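Local structure of tyrosinase (Aspergillus oryzae, 6JU4) at residues I41-F46 / P177-L182; L168-L173 / R260-L265; E470-S475 / V582-T587. The protein probably catalyses the oxidation of L-tyrosine and L-dopa to L-dopaquinone with molecular oxygen at a pair of copper ions, a step of melanin biosynthesis. One frame throughout, in Å; residues are numbered along the deposited sequence. Where two conformers were deposited one is given.

Contact 1. Residues I41-F46 / P177-L182; sequences IQLTLF and PMVKVL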
loop_
_atom_site.group_PDB
_atom_site.type_symbol
_atom_site.label_atom_id
_atom_site.label_comp_id
_atom_site.label_asym_id
_atom_site.label_seq_id
_atom_site.Cartn_x
_atom_site.Cartn_y
_atom_site.Cartn_z
ATOM N N ILE B 41 29.429 2.617 -2.248
ATOM C CA ILE B 41 29.708 1.815 -3.433
ATOM C C ILE B 41 28.982 0.493 -3.389
ATOM O O ILE B 41 28.444 0.087 -4.426
ATOM C CB ILE B 41 31.243 1.637 -3.589
ATOM C CG1 ILE B 41 31.905 2.983 -3.871
ATOM C CG2 ILE B 41 31.545 0.632 -4.680
ATOM C CD1 ILE B 41 33.414 2.979 -3.801
ATOM N N GLN B 42 28.936 -0.199 -2.250
ATOM C CA GLN B 42 28.265 -1.511 -2.261
ATOM C C GLN B 42 26.786 -1.357 -2.589
ATOM O O GLN B 42 26.241 -2.178 -3.342
ATOM C CB GLN B 42 28.428 -2.275 -0.941
ATOM C CG GLN B 42 29.775 -2.948 -0.781
ATOM C CD GLN B 42 29.845 -3.843 0.440
ATOM O OE1 GLN B 42 28.831 -4.393 0.883
ATOM N NE2 GLN B 42 31.043 -4.005 0.986
ATOM N N LEU B 43 26.128 -0.340 -2.035
ATOM C CA LEU B 43 24.708 -0.124 -2.359
ATOM C C LEU B 43 24.543 0.121 -3.850
ATOM O O LEU B 43 23.682 -0.456 -4.506
ATOM C CB LEU B 43 24.141 1.063 -1.570
ATOM C CG LEU B 43 22.707 1.505 -1.904
ATOM C CD1 LEU B 43 21.727 0.366 -1.670
ATOM C CD2 LEU B 43 22.346 2.735 -1.081
ATOM N N THR B 44 25.386 0.990 -4.386
ATOM C CA THR B 44 25.329 1.303 -5.810
ATOM C C THR B 44 25.547 0.044 -6.637
ATOM O O THR B 44 24.815 -0.214 -7.600
ATOM C CB THR B 44 26.420 2.345 -6.160
ATOM O OG1 THR B 44 26.130 3.563 -5.465
ATOM C CG2 THR B 44 26.440 2.626 -7.644
ATOM N N LEU B 45 26.586 -0.728 -6.301
ATOM C CA LEU B 45 26.859 -1.946 -7.069
ATOM C C LEU B 45 25.675 -2.906 -7.015
ATOM O O LEU B 45 25.333 -3.487 -8.045
ATOM C CB LEU B 45 28.084 -2.682 -6.518
ATOM C CG LEU B 45 29.443 -2.072 -6.884
ATOM C CD1 LEU B 45 30.527 -2.779 -6.084
ATOM C CD2 LEU B 45 29.677 -2.190 -8.382
ATOM N N PHE B 46 25.049 -3.102 -5.857
ATOM C CA PHE B 46 23.946 -4.061 -5.750
ATOM C C PHE B 46 22.768 -3.544 -6.569
ATOM O O PHE B 46 22.150 -4.289 -7.331
ATOM C CB PHE B 46 23.552 -4.256 -4.289
ATOM C CG PHE B 46 22.566 -5.357 -3.959
ATOM C CD1 PHE B 46 22.131 -6.311 -4.862
ATOM C CD2 PHE B 46 22.052 -5.460 -2.659
ATOM C CE1 PHE B 46 21.243 -7.317 -4.505
ATOM C CE2 PHE B 46 21.146 -6.441 -2.302
ATOM C CZ PHE B 46 20.708 -7.374 -3.234
ATOM N N PRO B 177 10.437 2.895 -3.007
ATOM C CA PRO B 177 10.311 2.805 -4.461
ATOM C C PRO B 177 11.559 3.202 -5.235
ATOM O O PRO B 177 11.784 2.640 -6.319
ATOM C CB PRO B 177 9.186 3.801 -4.770
ATOM C CG PRO B 177 8.341 3.782 -3.521
ATOM C CD PRO B 177 9.358 3.691 -2.397
ATOM N N MET B 178 12.321 4.148 -4.700
ATOM C CA MET B 178 13.529 4.650 -5.368
ATOM C C MET B 178 14.728 4.570 -4.425
ATOM O O MET B 178 14.545 4.509 -3.212
ATOM C CB MET B 178 13.367 6.105 -5.813
ATOM C CG MET B 178 12.104 6.392 -6.602
ATOM S SD MET B 178 12.142 5.686 -8.268
ATOM C CE MET B 178 13.254 6.874 -9.046
ATOM N N VAL B 179 15.917 4.611 -5.007
ATOM C CA VAL B 179 17.144 4.598 -4.208
ATOM C C VAL B 179 18.206 5.441 -4.895
ATOM O O VAL B 179 18.324 5.439 -6.121
ATOM C CB VAL B 179 17.625 3.154 -3.968
ATOM C CG1 VAL B 179 17.813 2.424 -5.285
ATOM C CG2 VAL B 179 18.878 3.141 -3.115
ATOM N N LYS B 180 18.946 6.191 -4.097
ATOM C CA LYS B 180 20.021 7.051 -4.570
ATOM C C LYS B 180 21.301 6.244 -4.747
ATOM O O LYS B 180 21.697 5.525 -3.831
ATOM C CB LYS B 180 20.294 8.159 -3.555
ATOM C CG LYS B 180 19.356 9.348 -3.612
ATOM C CD LYS B 180 19.734 10.338 -2.513
ATOM C CE LYS B 180 20.832 11.289 -2.954
ATOM N NZ LYS B 180 21.044 12.416 -2.001
ATOM N N VAL B 181 21.904 6.390 -5.924
ATOM C CA VAL B 181 23.129 5.662 -6.212
ATOM C C VAL B 181 24.198 6.642 -6.675
ATOM O O VAL B 181 23.895 7.724 -7.177
ATOM C CB VAL B 181 22.967 4.575 -7.293
ATOM C CG1 VAL B 181 22.048 3.455 -6.823
ATOM C CG2 VAL B 181 22.449 5.134 -8.615
ATOM N N LEU B 182 25.448 6.225 -6.485
ATOM C CA LEU B 182 26.579 7.007 -6.975
ATOM C C LEU B 182 26.671 6.912 -8.496
ATOM O O LEU B 182 26.220 5.938 -9.099
ATOM C CB LEU B 182 27.881 6.472 -6.389
ATOM C CG LEU B 182 28.095 6.569 -4.884
ATOM C CD1 LEU B 182 29.349 5.813 -4.460
ATOM C CD2 LEU B 182 28.175 8.035 -4.453
#
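T44 and L182 make the one direct hydrogen bond between helix segment 41-46 and strand segment 177-182. The backbone N of L182 donates to T44 OG1 at 2.9 Å, and the N-H...O angle of 166° makes the bond nearly straight. The threonine places OG1 anti to its carbonyl carbon (chi1 -64°), which turns the oxygen toward the strand while keeping it beside the helix backbone. It also hydrogen-bonds R40 O, just ahead of the helix, so the hydroxyl is held by the strand N-H and by the carbonyl at the helix start. Its methyl branch is in contact too, with T44 CG2 3.6 Å from L182 O, and the T44 and L182 side chains lie roughly perpendicular.

The strand runs across the helix rather than along it: the two short axes make an angle of 107° and approach to 7.2 Å, with T44 and V181 the nearest pair at 4.9 Å between CA atoms. Strand 178-182 pairs with strand 190-194 in a two-stranded antiparallel sheet, with backbone bonds such as V181 with L191, and helix 41-55 crosses this hairpin near the end of its first strand. From K180 a further polar tie reaches the helix start, its carbonyl O accepting from R40 NH2.

Apolar packing comes from I41 and L43, both ahead of T44 in the helix. At I41, CG1 meets L182 CD1 at 3.9 Å, the two side chains meeting at a slant, and W138 of helix 135-144 also packs against I41. Two residues after I41, L43 CD2 lies 4.0 Å from V179 CG2; the two run alongside with their ends pointing opposite ways. The V181 side chain contributes through CB, 3.8 Å from T44 OG1.

Contact 2. Residues L168-L173 / R260-L265; sequences LRLPIL and RANLAL
N262 turns its amide toward the loop at L170, and the two groups meet at a slant. The amide oxygen takes the N-H of L170: N to OD1 is 2.8 Å and the angle at hydrogen is 176°, so the bond is almost perfectly straight. The donor sits 31° away from the carbonyl plane of the amide. L170 CD1 also comes to 3.2 Å from N262 OD1, placing a methyl close beside the accepting oxygen. At the other end of the amide, ND2 donates to a water at 3.0 Å, and that water donates in turn to L170 O. Both amide ends are thus committed to the backbone of one residue, directly and through water, which fixes the flip of the amide.

R169 runs obliquely past the same amide, with CG 3.7 Å from N262 ND2. Beyond its extended chain, the guanidinium forms a salt bridge through NE to E167 OE1 and a hydrogen bond from NH2 to N245 O of the second subunit.

The contact joins irregular segment 168-173 to helix 258-265 within the central domain of tyrosinase, the domain that holds the copper pair. The L265 side chain lies about 9 Å from that of the copper ligand H336.

L265 has CG anti to its backbone N (chi1 -154°), and this directs CD2 at the loop, where L168 CB lies 3.7 Å away. A helical turn earlier, A261 presents CB between both methyls of L170, which spread over it. I371 of helix 371-389 also packs on L170.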
loop_
_atom_site.group_PDB
_atom_site.type_symbol
_atom_site.label_atom_id
_atom_site.label_comp_id
_atom_site.label_asym_id
_atom_site.label_seq_id
_atom_site.Cartn_x
_atom_site.Cartn_y
_atom_site.Cartn_z
ATOM N N LEU B 168 8.604 -6.266 14.414
ATOM C CA LEU B 168 9.250 -6.895 13.259
ATOM C C LEU B 168 8.902 -6.112 12.004
ATOM O O LEU B 168 7.803 -5.555 11.945
ATOM C CB LEU B 168 8.752 -8.339 13.178
ATOM C CG LEU B 168 8.974 -9.177 14.437
ATOM C CD1 LEU B 168 8.584 -10.644 14.207
ATOM C CD2 LEU B 168 10.427 -9.083 14.871
ATOM N N ARG B 169 9.790 -6.021 11.017
ATOM C CA ARG B 169 9.443 -5.271 9.811
ATOM C C ARG B 169 10.128 -5.821 8.570
ATOM O O ARG B 169 11.216 -6.383 8.680
ATOM C CB ARG B 169 9.901 -3.806 9.934
ATOM C CG ARG B 169 9.188 -2.995 11.001
ATOM C CD ARG B 169 9.648 -1.546 10.941
ATOM N NE ARG B 169 8.906 -0.707 11.881
ATOM C CZ ARG B 169 9.188 0.559 12.150
ATOM N NH1 ARG B 169 10.238 1.139 11.575
ATOM N NH2 ARG B 169 8.441 1.255 12.999
ATOM N N LEU B 170 9.499 -5.582 7.426
ATOM C CA LEU B 170 10.205 -5.748 6.150
ATOM C C LEU B 170 11.417 -4.827 6.102
ATOM O O LEU B 170 11.423 -3.772 6.752
ATOM C CB LEU B 170 9.232 -5.423 5.027
ATOM C CG LEU B 170 8.284 -6.513 4.529
ATOM C CD1 LEU B 170 7.485 -7.162 5.638
ATOM C CD2 LEU B 170 7.358 -5.858 3.499
ATOM N N PRO B 171 12.447 -5.177 5.334
ATOM C CA PRO B 171 13.634 -4.316 5.265
ATOM C C PRO B 171 13.298 -2.903 4.820
ATOM O O PRO B 171 12.453 -2.704 3.944
ATOM C CB PRO B 171 14.496 -4.965 4.181
ATOM C CG PRO B 171 14.031 -6.379 4.134
ATOM C CD PRO B 171 12.577 -6.399 4.506
ATOM N N ILE B 172 14.031 -1.932 5.364
ATOM C CA ILE B 172 13.870 -0.546 4.925
ATOM C C ILE B 172 13.892 -0.439 3.410
ATOM O O ILE B 172 13.047 0.169 2.763
ATOM C CB ILE B 172 14.994 0.331 5.508
ATOM C CG1 ILE B 172 14.952 0.351 7.044
ATOM C CG2 ILE B 172 14.923 1.745 4.949
ATOM C CD1 ILE B 172 16.229 0.882 7.672
ATOM N N LEU B 173 14.917 -1.066 2.821
ATOM C CA LEU B 173 15.129 -0.934 1.384
ATOM C C LEU B 173 13.979 -1.487 0.559
ATOM O O LEU B 173 13.684 -0.964 -0.516
ATOM C CB LEU B 173 16.398 -1.698 0.980
ATOM C CG LEU B 173 17.576 -0.833 0.600
ATOM C CD1 LEU B 173 18.768 -1.702 0.224
ATOM C CD2 LEU B 173 17.261 0.128 -0.547
ATOM N N ARG B 260 0.885 -3.364 5.516
ATOM C CA ARG B 260 0.044 -4.542 5.766
ATOM C C ARG B 260 0.872 -5.804 6.000
ATOM O O ARG B 260 0.580 -6.623 6.900
ATOM C CB ARG B 260 -0.942 -4.720 4.612
ATOM C CG ARG B 260 -1.751 -6.006 4.766
ATOM C CD ARG B 260 -2.742 -5.865 5.897
ATOM N NE ARG B 260 -3.545 -7.053 6.146
ATOM C CZ ARG B 260 -3.204 -8.037 6.960
ATOM N NH1 ARG B 260 -2.037 -7.988 7.594
ATOM N NH2 ARG B 260 -4.019 -9.068 7.146
ATOM N N ALA B 261 1.958 -5.947 5.251
ATOM C CA ALA B 261 2.866 -7.073 5.460
ATOM C C ALA B 261 3.496 -6.988 6.835
ATOM O O ALA B 261 3.589 -7.996 7.527
ATOM C CB ALA B 261 3.911 -7.124 4.354
ATOM N N ASN B 262 3.898 -5.793 7.280
ATOM C CA ASN B 262 4.469 -5.633 8.615
ATOM C C ASN B 262 3.439 -6.040 9.665
ATOM O O ASN B 262 3.789 -6.711 10.656
ATOM C CB ASN B 262 4.933 -4.209 8.897
ATOM C CG ASN B 262 6.247 -3.857 8.227
ATOM O OD1 ASN B 262 6.863 -4.698 7.563
ATOM N ND2 ASN B 262 6.672 -2.605 8.356
ATOM N N LEU B 263 2.181 -5.680 9.457
ATOM C CA LEU B 263 1.151 -6.071 10.429
ATOM C C LEU B 263 1.090 -7.584 10.526
ATOM O O LEU B 263 1.043 -8.137 11.630
ATOM C CB LEU B 263 -0.203 -5.488 10.004
ATOM C CG LEU B 263 -1.415 -5.908 10.853
ATOM C CD1 LEU B 263 -1.219 -5.476 12.300
ATOM C CD2 LEU B 263 -2.701 -5.330 10.279
ATOM N N ALA B 264 1.060 -8.257 9.369
ATOM C CA ALA B 264 0.986 -9.722 9.390
ATOM C C ALA B 264 2.204 -10.319 10.074
ATOM O O ALA B 264 2.061 -11.284 10.826
ATOM C CB ALA B 264 0.808 -10.254 7.974
ATOM N N LEU B 265 3.373 -9.745 9.788
ATOM C CA LEU B 265 4.627 -10.247 10.376
ATOM C C LEU B 265 4.623 -10.184 11.895
ATOM O O LEU B 265 5.332 -10.982 12.521
ATOM C CB LEU B 265 5.804 -9.459 9.806
ATOM C CG LEU B 265 7.167 -10.117 9.759
ATOM C CD1 LEU B 265 7.168 -11.207 8.677
ATOM C CD2 LEU B 265 8.253 -9.073 9.558
HETATM O O HOH W 1 9.318 -1.757 7.198
#

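Contact 3. Residues E470-S475 / V582-T587; sequences EDYILS and VALHKT
S475 holds OG between its backbone N and carbonyl carbon (chi1 60°), a torsion that brings OG to 2.8 Å from H585 NE2. The hydroxyl lies at the edge of the imidazole, in the ring plane, where the NE2 lone pair or N-H points, and either group could be the donor. On the other side of the sheet, K586 has CG anti to its backbone N (chi1 173°) and an extended chain, which carries it alongside Y472 in the same direction. K586 CG stands over one face of the phenol ring, 4.2 Å from the ring centroid and 26° off its normal, a CH-pi contact.

Beyond the ring, Y472 OH donates to E470 OE2 at 3.2 Å, using the anti lone pair of that carboxylate oxygen. The same OE2 forms a long salt bridge with K586 NZ, and Y472 OH is also hydrogen-bonded to K553 NZ, so Y472 OH has K553 as a second partner and OE2 has K586.

The backbones form an antiparallel pair in the mixed sheet associated with the tyrosinase C-terminal domain. Strand 580-588 lies between strands 470-478 and 604-611, whereas 538-544 borders the far edge of 470-478. Hydrogen-bonded pairs D471-T587, I473-H585 and S475-A583 each make two N-H...O bonds; the bond from H585 N to I473 O is 2.8 Å.

L474 and L584 form an intervening non-hydrogen-bonded pair on the Y472 side, with L474 CD2 3.9 Å from L584 CD1. V549 of helix 546-555 packs against both Y472 and L584. On the S475 side, D471 CB meets T587 CG2 at 3.7 Å, while D471 OD2 hydrogen-bonds Y603 OH and OD1 forms a salt bridge with R289.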
loop_
_atom_site.group_PDB
_atom_site.type_symbol
_atom_site.label_atom_id
_atom_site.label_comp_id
_atom_site.label_asym_id
_atom_site.label_seq_id
_atom_site.Cartn_x
_atom_site.Cartn_y
_atom_site.Cartn_z
ATOM N N GLU B 470 5.801 -23.085 33.354
ATOM C CA GLU B 470 5.280 -24.163 32.530
ATOM C C GLU B 470 5.125 -23.671 31.094
ATOM O O GLU B 470 5.087 -22.465 30.851
ATOM C CB GLU B 470 3.947 -24.691 33.045
ATOM C CG GLU B 470 2.805 -23.697 32.912
ATOM C CD GLU B 470 1.872 -23.721 34.107
ATOM O OE1 GLU B 470 2.324 -23.359 35.212
ATOM O OE2 GLU B 470 0.693 -24.098 33.936
ATOM N N ASP B 471 5.082 -24.620 30.167
ATOM C CA ASP B 471 5.000 -24.241 28.757
ATOM C C ASP B 471 3.818 -24.950 28.118
ATOM O O ASP B 471 3.463 -26.057 28.525
ATOM C CB ASP B 471 6.313 -24.589 28.033
ATOM C CG ASP B 471 6.351 -23.935 26.658
ATOM O OD1 ASP B 471 6.009 -22.737 26.559
ATOM O OD2 ASP B 471 6.702 -24.584 25.650
ATOM N N TYR B 472 3.208 -24.311 27.125
ATOM C CA TYR B 472 2.196 -24.939 26.288
ATOM C C TYR B 472 2.569 -24.715 24.812
ATOM O O TYR B 472 2.986 -23.632 24.443
ATOM C CB TYR B 472 0.796 -24.374 26.525
ATOM C CG TYR B 472 0.223 -24.604 27.893
ATOM C CD1 TYR B 472 0.644 -23.827 28.968
ATOM C CD2 TYR B 472 -0.717 -25.612 28.122
ATOM C CE1 TYR B 472 0.128 -24.028 30.227
ATOM C CE2 TYR B 472 -1.238 -25.817 29.394
ATOM C CZ TYR B 472 -0.806 -25.021 30.437
ATOM O OH TYR B 472 -1.276 -25.190 31.725
ATOM N N ILE B 473 2.363 -25.768 24.018
ATOM C CA ILE B 473 2.543 -25.721 22.577
ATOM C C ILE B 473 1.330 -26.335 21.900
ATOM O O ILE B 473 0.657 -27.198 22.488
ATOM C CB ILE B 473 3.824 -26.445 22.132
ATOM C CG1 ILE B 473 3.873 -27.897 22.590
ATOM C CG2 ILE B 473 5.060 -25.657 22.568
ATOM C CD1 ILE B 473 5.118 -28.628 22.148
ATOM N N LEU B 474 1.058 -25.870 20.681
ATOM C CA LEU B 474 0.078 -26.502 19.813
ATOM C C LEU B 474 0.805 -27.302 18.730
ATOM O O LEU B 474 1.719 -26.797 18.061
ATOM C CB LEU B 474 -0.804 -25.441 19.142
ATOM C CG LEU B 474 -1.783 -24.754 20.102
ATOM C CD1 LEU B 474 -2.126 -23.346 19.623
ATOM C CD2 LEU B 474 -3.035 -25.605 20.239
ATOM N N SER B 475 0.408 -28.546 18.542
ATOM C CA SER B 475 0.861 -29.348 17.411
ATOM C C SER B 475 -0.174 -29.301 16.289
ATOM O O SER B 475 -1.394 -29.312 16.548
ATOM C CB SER B 475 1.117 -30.781 17.891
ATOM O OG SER B 475 -0.091 -31.329 18.409
ATOM N N VAL B 582 -5.039 -31.142 15.458
ATOM C CA VAL B 582 -4.524 -30.109 16.353
ATOM C C VAL B 582 -4.596 -30.619 17.787
ATOM O O VAL B 582 -5.589 -31.244 18.169
ATOM C CB VAL B 582 -5.312 -28.797 16.232
ATOM C CG1 VAL B 582 -4.737 -27.757 17.185
ATOM C CG2 VAL B 582 -5.236 -28.296 14.792
ATOM N N ALA B 583 -3.540 -30.386 18.550
ATOM C CA ALA B 583 -3.551 -30.753 19.956
ATOM C C ALA B 583 -2.766 -29.739 20.783
ATOM O O ALA B 583 -1.871 -29.064 20.273
ATOM C CB ALA B 583 -3.010 -32.158 20.160
ATOM N N LEU B 584 -3.172 -29.623 22.038
ATOM C CA LEU B 584 -2.482 -28.746 22.991
ATOM C C LEU B 584 -1.647 -29.589 23.949
ATOM O O LEU B 584 -2.190 -30.585 24.454
ATOM C CB LEU B 584 -3.502 -27.919 23.766
ATOM C CG LEU B 584 -2.960 -26.867 24.745
ATOM C CD1 LEU B 584 -2.145 -25.794 24.047
ATOM C CD2 LEU B 584 -4.119 -26.259 25.534
ATOM N N HIS B 585 -0.388 -29.231 24.165
ATOM C CA HIS B 585 0.528 -29.969 25.020
ATOM C C HIS B 585 1.131 -29.057 26.094
ATOM O O HIS B 585 1.337 -27.861 25.858
ATOM C CB HIS B 585 1.660 -30.629 24.220
ATOM C CG HIS B 585 1.158 -31.375 23.029
ATOM N ND1 HIS B 585 0.991 -32.736 22.967
ATOM C CD2 HIS B 585 0.786 -30.891 21.814
ATOM C CE1 HIS B 585 0.532 -33.069 21.768
ATOM N NE2 HIS B 585 0.393 -31.960 21.047
ATOM N N LYS B 586 1.388 -29.666 27.260
ATOM C CA LYS B 586 1.904 -28.956 28.414
ATOM C C LYS B 586 3.133 -29.636 28.986
ATOM O O LYS B 586 3.214 -30.860 29.067
ATOM C CB LYS B 586 0.819 -28.866 29.492
ATOM C CG LYS B 586 1.290 -28.292 30.813
ATOM C CD LYS B 586 0.169 -28.226 31.841
ATOM C CE LYS B 586 0.697 -27.725 33.178
ATOM N NZ LYS B 586 -0.353 -27.636 34.223
ATOM N N THR B 587 4.074 -28.831 29.467
ATOM C CA THR B 587 5.121 -29.358 30.344
ATOM C C THR B 587 5.289 -28.469 31.564
ATOM O O THR B 587 4.964 -27.280 31.466
ATOM C CB THR B 587 6.454 -29.430 29.574
ATOM O OG1 THR B 587 7.436 -30.139 30.350
ATOM C CG2 THR B 587 7.008 -28.034 29.337
#

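From the N terminus, helix segment 41-46 waits 130 residues for its partner 177-182, and contact 1 closes that loop. Within it lies 168-173, whose own partner 260-265 comes 86 residues later, so contact 2 closes a second loop that crosses the first. They also touch in space, L173 CD1 packing on L43 CD1 at 4.1 Å, and both reach the second subunit. Together they tie helix 41-55, the 178-194 hairpin, the loop before it and helix 258-265. Contact 3 follows in series, closing a 106-residue loop within the mixed sheet that carries the C-terminal strands; its centre is 28 Å from that of contact 2 and 47 Å from that of contact 1.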